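Local coordinates for putative dihydrodipicolinate synthase family protein (Coccidioides immitis, PDB 3QFE) that is of unknown function but belongs to the dihydrodipicolinate synthase family of TIM-barrel proteins, at residues P17-L31 with N55-L69. Sequence-based numbering, arbitrary orientation.
Sequences PAVTFFDSKTDTLDL and NAEAFLLTREERAQL
Thr20 OG1 donates to Ala56 O at 2.8 Å, the one direct hydrogen bond between 17-31 and 55-69. Thr20 holds OG1 anti to its own carbonyl carbon (chi1 -60°), which leaves CG2 near Leu69 CD1. The donor lies 17° off the carbonyl plane of Ala56. A water accepts from Thr20 N and donates to Asn55 O and Glu57 OE1, tying the two loops together again. Glu57 OE1 also meets the rim of the Phe22 ring, 3.1 Å from CE2, with the carboxylate plane turned 72° from the ring. Lys266 forms a salt bridge with this same oxygen. Leu61 CD2 reaches another part of the Phe22 edge, 4.0 Å from CE1. Leu29 points at the helix starting at Arg63: its CD1 settles between Glu65 CB and Leu69 CG, 3.8 Å from each. A second water accepts from Leu29 N and donates to Glu65 OE2, while Glu65 OE1 pairs with Arg289. Thr62 and Glu65 close a capping box at that helix start. The contact thus joins the hairpin 22-29, which follows barrel strand 13-17, to the loop after strand 48-51 and to helix 63-77, with helices 31-42 and 262-271 alongside.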
# COMPACT_ATOMS: atom_id res chain seq x y z
N PRO A 17 -2.67 -1.23 -0.37
CA PRO A 17 -1.94 -1.35 -1.62
C PRO A 17 -2.66 -2.39 -2.52
O PRO A 17 -2.47 -3.61 -2.37
CB PRO A 17 -0.56 -1.83 -1.17
CG PRO A 17 -0.85 -2.66 0.07
CD PRO A 17 -2.11 -2.10 0.69
N ALA A 18 -3.47 -1.86 -3.45
CA ALA A 18 -4.42 -2.66 -4.21
C ALA A 18 -3.75 -3.65 -5.16
O ALA A 18 -2.74 -3.34 -5.78
CB ALA A 18 -5.36 -1.74 -4.98
N VAL A 19 -4.33 -4.84 -5.28
CA VAL A 19 -3.85 -5.83 -6.25
C VAL A 19 -4.29 -5.43 -7.66
O VAL A 19 -5.13 -4.54 -7.82
CB VAL A 19 -4.33 -7.27 -5.90
CG1 VAL A 19 -3.62 -7.75 -4.63
CG2 VAL A 19 -5.83 -7.35 -5.74
N THR A 20 -3.75 -6.11 -8.68
CA THR A 20 -4.06 -5.82 -10.08
C THR A 20 -4.73 -6.98 -10.81
O THR A 20 -4.28 -8.13 -10.73
CB THR A 20 -2.77 -5.43 -10.82
OG1 THR A 20 -2.22 -4.27 -10.19
CG2 THR A 20 -3.02 -5.13 -12.33
N PHE A 21 -5.79 -6.65 -11.56
CA PHE A 21 -6.57 -7.59 -12.35
C PHE A 21 -6.01 -7.70 -13.78
O PHE A 21 -5.74 -6.69 -14.41
CB PHE A 21 -8.03 -7.10 -12.43
CG PHE A 21 -8.82 -7.30 -11.15
CD1 PHE A 21 -9.65 -8.41 -10.99
CD2 PHE A 21 -8.73 -6.40 -10.10
CE1 PHE A 21 -10.39 -8.61 -9.79
CE2 PHE A 21 -9.44 -6.61 -8.91
CZ PHE A 21 -10.29 -7.71 -8.77
N PHE A 22 -5.87 -8.94 -14.28
CA PHE A 22 -5.42 -9.18 -15.65
C PHE A 22 -6.39 -10.08 -16.38
O PHE A 22 -6.78 -11.15 -15.86
CB PHE A 22 -4.04 -9.88 -15.70
CG PHE A 22 -2.93 -9.09 -15.07
CD1 PHE A 22 -2.43 -7.93 -15.69
CD2 PHE A 22 -2.36 -9.50 -13.87
CE1 PHE A 22 -1.40 -7.20 -15.13
CE2 PHE A 22 -1.32 -8.77 -13.29
CZ PHE A 22 -0.86 -7.61 -13.92
N ASP A 23 -6.76 -9.68 -17.60
CA ASP A 23 -7.46 -10.59 -18.49
C ASP A 23 -6.44 -11.65 -18.94
O ASP A 23 -5.50 -11.34 -19.66
CB ASP A 23 -8.05 -9.85 -19.69
CG ASP A 23 -8.76 -10.78 -20.65
OD1 ASP A 23 -9.80 -11.36 -20.29
OD2 ASP A 23 -8.30 -10.94 -21.79
N SER A 24 -6.62 -12.89 -18.51
CA SER A 24 -5.60 -13.90 -18.78
C SER A 24 -5.48 -14.32 -20.25
O SER A 24 -4.39 -14.64 -20.71
CB SER A 24 -5.75 -15.11 -17.86
OG SER A 24 -7.00 -15.75 -18.09
N LYS A 25 -6.58 -14.30 -20.99
CA LYS A 25 -6.56 -14.68 -22.42
C LYS A 25 -5.68 -13.74 -23.27
O LYS A 25 -5.04 -14.19 -24.22
CB LYS A 25 -7.97 -14.75 -23.00
N THR A 26 -5.65 -12.46 -22.91
CA THR A 26 -4.95 -11.45 -23.69
C THR A 26 -3.76 -10.83 -22.95
O THR A 26 -2.98 -10.07 -23.53
CB THR A 26 -5.90 -10.28 -24.06
OG1 THR A 26 -6.45 -9.73 -22.85
CG2 THR A 26 -7.03 -10.73 -24.99
N ASP A 27 -3.65 -11.12 -21.65
CA ASP A 27 -2.60 -10.54 -20.81
C ASP A 27 -2.61 -9.01 -20.84
O ASP A 27 -1.61 -8.38 -21.14
CB ASP A 27 -1.21 -11.08 -21.20
CG ASP A 27 -0.15 -10.81 -20.12
OD1 ASP A 27 -0.51 -10.45 -18.96
OD2 ASP A 27 1.05 -10.95 -20.44
N THR A 28 -3.77 -8.44 -20.55
CA THR A 28 -3.94 -6.99 -20.51
C THR A 28 -4.64 -6.70 -19.22
O THR A 28 -5.20 -7.60 -18.59
CB THR A 28 -4.81 -6.48 -21.68
OG1 THR A 28 -6.02 -7.27 -21.76
CG2 THR A 28 -4.05 -6.56 -23.06
N LEU A 29 -4.59 -5.45 -18.79
CA LEU A 29 -5.32 -5.04 -17.61
C LEU A 29 -6.81 -5.26 -17.82
O LEU A 29 -7.33 -5.11 -18.92
CB LEU A 29 -5.07 -3.55 -17.38
CG LEU A 29 -3.63 -3.10 -17.10
CD1 LEU A 29 -3.63 -1.58 -16.90
CD2 LEU A 29 -3.06 -3.81 -15.89
N ASP A 30 -7.52 -5.64 -16.76
CA ASP A 30 -8.99 -5.64 -16.81
C ASP A 30 -9.48 -4.41 -16.03
O ASP A 30 -9.74 -4.50 -14.81
CB ASP A 30 -9.54 -6.93 -16.21
CG ASP A 30 -11.07 -6.98 -16.21
OD1 ASP A 30 -11.76 -5.97 -16.48
OD2 ASP A 30 -11.59 -8.06 -15.91
N LEU A 31 -9.59 -3.28 -16.71
CA LEU A 31 -9.91 -1.99 -16.09
C LEU A 31 -11.35 -1.92 -15.55
O LEU A 31 -11.59 -1.33 -14.49
CB LEU A 31 -9.58 -0.82 -17.04
CG LEU A 31 -8.08 -0.70 -17.43
CD1 LEU A 31 -7.76 0.35 -18.50
CD2 LEU A 31 -7.15 -0.53 -16.21
N ASN A 55 2.48 -5.08 -4.11
CA ASN A 55 1.33 -5.97 -4.23
C ASN A 55 0.58 -5.87 -5.58
O ASN A 55 -0.13 -6.79 -5.96
CB ASN A 55 0.35 -5.74 -3.07
CG ASN A 55 0.90 -6.25 -1.75
OD1 ASN A 55 0.86 -7.45 -1.48
ND2 ASN A 55 1.44 -5.34 -0.94
N ALA A 56 0.76 -4.76 -6.29
CA ALA A 56 0.06 -4.53 -7.56
C ALA A 56 0.88 -5.05 -8.73
O ALA A 56 0.47 -4.86 -9.89
CB ALA A 56 -0.20 -3.05 -7.75
N GLU A 57 2.02 -5.69 -8.43
CA GLU A 57 2.93 -6.16 -9.46
C GLU A 57 3.35 -5.00 -10.40
O GLU A 57 3.44 -5.15 -11.64
CB GLU A 57 2.26 -7.28 -10.27
CG GLU A 57 1.90 -8.54 -9.48
CD GLU A 57 0.95 -9.46 -10.25
OE1 GLU A 57 -0.24 -9.11 -10.36
OE2 GLU A 57 1.38 -10.54 -10.74
N ALA A 58 3.58 -3.83 -9.81
CA ALA A 58 3.93 -2.64 -10.57
C ALA A 58 5.14 -2.88 -11.47
O ALA A 58 5.21 -2.35 -12.58
CB ALA A 58 4.17 -1.45 -9.66
N PHE A 59 6.09 -3.66 -11.00
CA PHE A 59 7.29 -3.89 -11.79
C PHE A 59 7.07 -4.80 -13.00
O PHE A 59 7.98 -4.97 -13.80
CB PHE A 59 8.43 -4.39 -10.92
CG PHE A 59 9.32 -3.30 -10.38
CD1 PHE A 59 10.68 -3.24 -10.74
CD2 PHE A 59 8.82 -2.33 -9.50
CE1 PHE A 59 11.53 -2.24 -10.22
CE2 PHE A 59 9.65 -1.33 -8.98
CZ PHE A 59 11.00 -1.27 -9.34
N LEU A 60 5.87 -5.37 -13.13
CA LEU A 60 5.49 -6.22 -14.26
C LEU A 60 4.67 -5.46 -15.32
O LEU A 60 4.23 -6.03 -16.32
CB LEU A 60 4.71 -7.44 -13.78
CG LEU A 60 5.32 -8.29 -12.65
CD1 LEU A 60 4.51 -9.58 -12.42
CD2 LEU A 60 6.75 -8.64 -12.92
N LEU A 61 4.49 -4.17 -15.07
CA LEU A 61 3.64 -3.30 -15.88
C LEU A 61 4.44 -2.45 -16.87
O LEU A 61 5.58 -2.05 -16.60
CB LEU A 61 2.85 -2.35 -14.99
CG LEU A 61 1.89 -3.00 -13.99
CD1 LEU A 61 1.14 -1.89 -13.25
CD2 LEU A 61 0.91 -3.99 -14.64
N THR A 62 3.83 -2.14 -18.01
CA THR A 62 4.46 -1.16 -18.90
C THR A 62 4.16 0.22 -18.34
O THR A 62 3.25 0.38 -17.54
CB THR A 62 3.90 -1.25 -20.31
OG1 THR A 62 2.54 -0.77 -20.29
CG2 THR A 62 3.98 -2.70 -20.84
N ARG A 63 4.90 1.23 -18.80
CA ARG A 63 4.69 2.61 -18.38
C ARG A 63 3.24 3.05 -18.59
O ARG A 63 2.62 3.68 -17.72
CB ARG A 63 5.64 3.53 -19.12
CG ARG A 63 5.26 4.99 -19.04
CD ARG A 63 5.88 5.79 -20.16
NE ARG A 63 5.70 7.21 -19.89
CZ ARG A 63 5.83 8.19 -20.78
NH1 ARG A 63 6.17 7.94 -22.05
NH2 ARG A 63 5.63 9.44 -20.39
N GLU A 64 2.69 2.73 -19.75
CA GLU A 64 1.32 3.07 -20.08
C GLU A 64 0.30 2.38 -19.14
O GLU A 64 -0.70 2.99 -18.72
CB GLU A 64 1.06 2.72 -21.53
CG GLU A 64 -0.30 3.05 -22.02
CD GLU A 64 -0.38 3.16 -23.53
OE1 GLU A 64 0.70 3.25 -24.21
OE2 GLU A 64 -1.53 3.18 -24.04
N GLU A 65 0.55 1.13 -18.79
CA GLU A 65 -0.35 0.42 -17.89
C GLU A 65 -0.35 1.08 -16.52
O GLU A 65 -1.41 1.26 -15.90
CB GLU A 65 -0.00 -1.07 -17.81
CG GLU A 65 -0.39 -1.80 -19.10
CD GLU A 65 0.16 -3.22 -19.20
OE1 GLU A 65 1.11 -3.56 -18.47
OE2 GLU A 65 -0.35 -4.01 -20.02
N ARG A 66 0.84 1.47 -16.05
CA ARG A 66 0.97 2.19 -14.80
C ARG A 66 0.06 3.39 -14.74
O ARG A 66 -0.64 3.58 -13.75
CB ARG A 66 2.41 2.65 -14.57
CG ARG A 66 3.34 1.57 -14.05
CD ARG A 66 4.76 2.09 -14.14
NE ARG A 66 5.72 1.22 -13.47
CZ ARG A 66 5.99 1.26 -12.17
NH1 ARG A 66 5.36 2.13 -11.39
NH2 ARG A 66 6.90 0.42 -11.67
N ALA A 67 0.08 4.21 -15.79
CA ALA A 67 -0.72 5.44 -15.88
C ALA A 67 -2.22 5.15 -15.94
O ALA A 67 -3.02 5.90 -15.40
CB ALA A 67 -0.30 6.30 -17.12
N GLN A 68 -2.60 4.09 -16.64
CA GLN A 68 -4.02 3.72 -16.75
C GLN A 68 -4.55 3.30 -15.39
O GLN A 68 -5.68 3.60 -15.05
CB GLN A 68 -4.24 2.60 -17.78
CG GLN A 68 -4.08 3.12 -19.17
CD GLN A 68 -3.93 2.03 -20.23
OE1 GLN A 68 -3.65 0.86 -19.93
NE2 GLN A 68 -4.10 2.43 -21.49
N LEU A 69 -3.72 2.62 -14.61
CA LEU A 69 -4.20 2.17 -13.31
C LEU A 69 -4.41 3.34 -12.39
O LEU A 69 -5.42 3.39 -11.70
CB LEU A 69 -3.26 1.15 -12.70
CG LEU A 69 -3.29 -0.23 -13.34
CD1 LEU A 69 -2.21 -1.05 -12.64
CD2 LEU A 69 -4.67 -0.89 -13.13
O HOH W 1 -1.35 -7.54 -8.30
O HOH W 2 -3.01 -3.74 -20.67